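Local coordinates for protein putative antibiotic biosynthesis monooxygenase (Bacteroides thetaiotaomicron, PDB 3KKF) that is probably an oxidoreductase of the antibiotic biosynthesis monooxygenase family, with a dimeric alpha/beta-barrel type fold, and binds calcium ions, at residues A66-S69 / H70-T73; P74-K77 / K78-E81. All blocks are in the same frame, centred on the assembly; numbering follows the deposited sequence.

Interaction 1 (A66-S69 / H70-T73); sequences AYKS and HIAT. With ACT (acetate ion), chain D.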
loop_
_atom_site.group_PDB
_atom_site.type_symbol
_atom_site.label_atom_id
_atom_site.label_comp_id
_atom_site.label_asym_id
_atom_site.label_seq_id
_atom_site.Cartn_x
_atom_site.Cartn_y
_atom_site.Cartn_z
ATOM N N ALA A 66 12.342 -10.124 11.672
ATOM C CA ALA A 66 12.575 -8.691 11.480
ATOM C C ALA A 66 11.466 -7.864 12.109
ATOM O O ALA A 66 11.713 -6.821 12.707
ATOM C CB ALA A 66 12.749 -8.342 9.985
ATOM N N TYR A 67 10.228 -8.311 11.955
ATOM C CA TYR A 67 9.086 -7.633 12.546
ATOM C C TYR A 67 9.173 -7.632 14.093
ATOM O O TYR A 67 8.988 -6.612 14.744
ATOM C CB TYR A 67 7.764 -8.289 12.066
ATOM C CG TYR A 67 6.568 -7.745 12.819
ATOM C CD1 TYR A 67 6.143 -6.450 12.628
ATOM C CD2 TYR A 67 5.898 -8.524 13.754
ATOM C CE1 TYR A 67 5.079 -5.937 13.322
ATOM C CE2 TYR A 67 4.829 -8.016 14.457
ATOM C CZ TYR A 67 4.422 -6.713 14.229
ATOM O OH TYR A 67 3.350 -6.182 14.919
ATOM N N LYS A 68 9.466 -8.798 14.675
ATOM C CA LYS A 68 9.568 -8.890 16.123
ATOM C C LYS A 68 10.701 -8.016 16.644
ATOM O O LYS A 68 10.544 -7.363 17.685
ATOM C CB LYS A 68 9.688 -10.343 16.601
ATOM C CG LYS A 68 8.442 -11.117 16.380
ATOM C CD LYS A 68 7.242 -10.424 16.979
ATOM C CE LYS A 68 6.021 -11.229 16.825
ATOM N NZ LYS A 68 6.175 -12.497 17.530
ATOM N N SER A 69 11.808 -7.952 15.932
ATOM C CA SER A 69 12.900 -7.068 16.342
ATOM C C SER A 69 12.455 -5.570 16.267
ATOM O O SER A 69 12.728 -4.773 17.182
ATOM C CB SER A 69 14.137 -7.288 15.470
ATOM O OG SER A 69 15.226 -6.473 15.888
ATOM N N HIS A 70 11.769 -5.219 15.183
ATOM C CA HIS A 70 11.273 -3.866 14.984
ATOM C C HIS A 70 10.401 -3.361 16.148
ATOM O O HIS A 70 10.597 -2.232 16.633
ATOM C CB HIS A 70 10.481 -3.807 13.664
ATOM C CG HIS A 70 9.777 -2.510 13.428
ATOM N ND1 HIS A 70 10.447 -1.327 13.197
ATOM C CD2 HIS A 70 8.449 -2.212 13.362
ATOM C CE1 HIS A 70 9.560 -0.369 13.020
ATOM N NE2 HIS A 70 8.346 -0.878 13.109
ATOM N N ILE A 71 9.461 -4.190 16.611
ATOM C CA ILE A 71 8.560 -3.743 17.666
ATOM C C ILE A 71 9.211 -3.718 19.060
ATOM O O ILE A 71 8.595 -3.231 20.011
ATOM C CB ILE A 71 7.209 -4.482 17.649
ATOM C CG1 ILE A 71 7.368 -5.963 18.051
ATOM C CG2 ILE A 71 6.536 -4.292 16.300
ATOM C CD1 ILE A 71 6.014 -6.736 18.144
ATOM N N ALA A 72 10.441 -4.217 19.178
ATOM C CA ALA A 72 11.227 -4.105 20.412
ATOM C C ALA A 72 12.181 -2.894 20.410
ATOM O O ALA A 72 12.830 -2.599 21.440
ATOM C CB ALA A 72 12.030 -5.383 20.628
ATOM N N THR A 73 12.266 -2.169 19.291
ATOM C CA THR A 73 13.217 -1.053 19.209
ATOM C C THR A 73 12.777 0.180 20.036
ATOM O O THR A 73 11.558 0.421 20.228
ATOM C CB THR A 73 13.449 -0.577 17.769
ATOM O OG1 THR A 73 12.242 -0.016 17.249
ATOM C CG2 THR A 73 13.979 -1.664 16.876
HETATM C C ACT D . 5.257 1.191 12.299
HETATM O O ACT D . 4.532 0.239 12.583
HETATM O OXT ACT D . 6.453 1.091 12.575
HETATM C CH3 ACT D . 4.721 2.397 11.635
#
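Two backbone bonds of the i to i+4 kind join 66-69 to 70-73, His70 N to Ala66 O at 2.9 Å and Ile71 N to Tyr67 O at 3.1 Å. One residue on, the pattern changes: Ala72 N makes a weak bond to Lys68 O (127° at the hydrogen) and a shorter i to i+3 bond, 3.1 Å, to Ser69 O. Ile71 sets CG2 3.7 Å from Tyr67 CE1, the two side chains crossing at a slant, and in one of the two Lys68 conformers its CD1 also reaches the lysine CD. Tyr67 OH is hydrogen-bonded to Arg8 NH1. His70, with CG anti to its backbone N (chi1 173°), carries its ring inward against helix 19-36; NE2 gives a hydrogen bond of 2.8 Å to OXT of an acetate, probably from the crystallisation liquor, near the ring plane, while ND1 bonds Glu37. A ring held at both nitrogens has little freedom to rotate. His70 O accepts from Thr73 N and, in the carbonyl plane, from Thr73 OG1 at 2.8 Å. Because OG1 also bonds Phe76 N, Thr73 links the last turn of helix 64-71 to the next helix as its N-cap.

Interaction 2 (P74-K77 / K78-E81); sequences PHFK and KYKE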
loop_
_atom_site.group_PDB
_atom_site.type_symbol
_atom_site.label_atom_id
_atom_site.label_comp_id
_atom_site.label_asym_id
_atom_site.label_seq_id
_atom_site.Cartn_x
_atom_site.Cartn_y
_atom_site.Cartn_z
ATOM N N PRO A 74 13.760 0.980 20.518
ATOM C CA PRO A 74 13.372 2.181 21.232
ATOM C C PRO A 74 12.568 3.160 20.364
ATOM O O PRO A 74 11.672 3.846 20.880
ATOM C CB PRO A 74 14.706 2.778 21.652
ATOM C CG PRO A 74 15.605 1.627 21.770
ATOM C CD PRO A 74 15.208 0.708 20.667
ATOM N N HIS A 75 12.865 3.238 19.072
ATOM C CA HIS A 75 12.128 4.168 18.218
ATOM C C HIS A 75 10.666 3.721 18.029
ATOM O O HIS A 75 9.767 4.542 18.059
ATOM C CB HIS A 75 12.849 4.456 16.892
ATOM C CG HIS A 75 13.204 3.252 16.091
ATOM N ND1 HIS A 75 14.373 2.533 16.293
ATOM C CD2 HIS A 75 12.570 2.659 15.055
ATOM C CE1 HIS A 75 14.440 1.557 15.407
ATOM N NE2 HIS A 75 13.359 1.613 14.644
ATOM N N PHE A 76 10.422 2.426 17.839
ATOM C CA PHE A 76 9.039 1.955 17.771
ATOM C C PHE A 76 8.327 2.239 19.103
ATOM O O PHE A 76 7.179 2.676 19.110
ATOM C CB PHE A 76 8.951 0.460 17.442
ATOM C CG PHE A 76 7.545 -0.016 17.326
ATOM C CD1 PHE A 76 6.805 0.271 16.196
ATOM C CD2 PHE A 76 6.923 -0.661 18.387
ATOM C CE1 PHE A 76 5.494 -0.125 16.095
ATOM C CE2 PHE A 76 5.591 -1.061 18.282
ATOM C CZ PHE A 76 4.893 -0.785 17.134
ATOM N N LYS A 77 9.007 1.996 20.224
ATOM C CA LYS A 77 8.454 2.240 21.592
ATOM C C LYS A 77 8.007 3.698 21.759
ATOM O O LYS A 77 6.943 3.986 22.305
ATOM C CB LYS A 77 9.538 1.913 22.668
ATOM C CG LYS A 77 9.103 2.111 24.186
ATOM C CD LYS A 77 10.319 1.930 25.156
ATOM C CE LYS A 77 9.903 1.752 26.616
ATOM N NZ LYS A 77 9.360 0.379 26.882
ATOM N N LYS A 78 8.867 4.607 21.325
ATOM C CA LYS A 78 8.560 6.048 21.446
ATOM C C LYS A 78 7.252 6.349 20.699
ATOM O O LYS A 78 6.383 7.037 21.218
ATOM C CB LYS A 78 9.691 6.905 20.857
ATOM C CG LYS A 78 9.352 8.413 20.848
ATOM C CD LYS A 78 10.432 9.255 20.314
ATOM C CE LYS A 78 9.998 10.720 20.306
ATOM N NZ LYS A 78 11.002 11.629 19.705
ATOM N N TYR A 79 7.138 5.851 19.466
ATOM C CA TYR A 79 5.934 6.028 18.666
ATOM C C TYR A 79 4.701 5.384 19.298
ATOM O O TYR A 79 3.648 6.019 19.414
ATOM C CB TYR A 79 6.174 5.442 17.261
ATOM C CG TYR A 79 4.933 5.175 16.460
ATOM C CD1 TYR A 79 4.154 6.199 15.958
ATOM C CD2 TYR A 79 4.563 3.877 16.149
ATOM C CE1 TYR A 79 2.992 5.936 15.228
ATOM C CE2 TYR A 79 3.426 3.621 15.398
ATOM C CZ TYR A 79 2.641 4.644 14.952
ATOM O OH TYR A 79 1.510 4.392 14.212
ATOM N N LYS A 80 4.815 4.112 19.684
ATOM C CA LYS A 80 3.674 3.375 20.234
ATOM C C LYS A 80 3.164 4.036 21.538
ATOM O O LYS A 80 1.959 4.238 21.708
ATOM C CB LYS A 80 4.073 1.880 20.454
ATOM C CG LYS A 80 2.908 0.939 20.842
ATOM C CD LYS A 80 1.937 0.701 19.674
ATOM C CE LYS A 80 0.838 -0.312 20.063
ATOM N NZ LYS A 80 -0.247 -0.423 19.054
ATOM N N GLU A 81 4.074 4.384 22.433
ATOM C CA GLU A 81 3.706 5.055 23.710
ATOM C C GLU A 81 3.228 6.501 23.496
ATOM O O GLU A 81 2.242 6.954 24.129
ATOM C CB GLU A 81 4.887 5.022 24.688
ATOM C CG GLU A 81 5.233 3.611 25.129
ATOM C CD GLU A 81 6.380 3.517 26.153
ATOM O OE1 GLU A 81 7.099 4.523 26.427
ATOM O OE2 GLU A 81 6.562 2.401 26.680
#
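Lys77 and Glu81 meet one turn apart on the exposed side of helix 74-83. Lys77 CB meets nothing of Glu81, and the contact starts at CG, which stands anti to the backbone N (chi1 -180°). CG comes 3.6 Å from Glu81 CD, CD passes farther from the carboxylate, and CE returns to within 3.4 Å of Glu81 OE2. A bend at chi4 (76°) then sets NZ 3.5 Å from Glu81 OE2, a long salt bridge that belongs to one of two lysine conformers and is doubtful as a permanent link; CG and CE lie about as near the carboxylate as NZ does. Beneath it, Glu81 N bonds Lys77 O at 2.9 Å, one of four successive i to i+4 bonds that define a regular alpha-helix, the second of the pair between strands 54-61 and 87-97 in this ferredoxin-like fold. Around the helix, Phe76 extends alongside Lys80 in the same direction, its CE2 4.0 Å from Lys80 CB. The other side of that ring brings CE1 4.1 Å from Tyr79 CD2, at the edge of the tyrosine ring. Tyr79 OH bonds Tyr22 OH, and Lys78 NZ forms a salt bridge with Glu28; both partners belong to helix 19-36, against which His75 also packs.

Overall arrangement
From the N terminus, strand 6-14, helix 19-36 and strands 40-48 and 54-61 precede both contacts. Interaction 1 then closes the last turns of helix 64-71, and interaction 2 begins at the very next residue, within helix 74-83, before the chain enters strand 87-97. The two are sequential, neither nested nor crossed, with centres about 11 Å apart. They meet at the junction of the helices, where Phe76 CB packs 3.3 Å from His70 O and the Phe76 and His70 rings meet with planes inclined at about 55°. Glu37 accepts hydrogen bonds from both His70 and His75, tying the consecutive helices to the region just after helix 19-36.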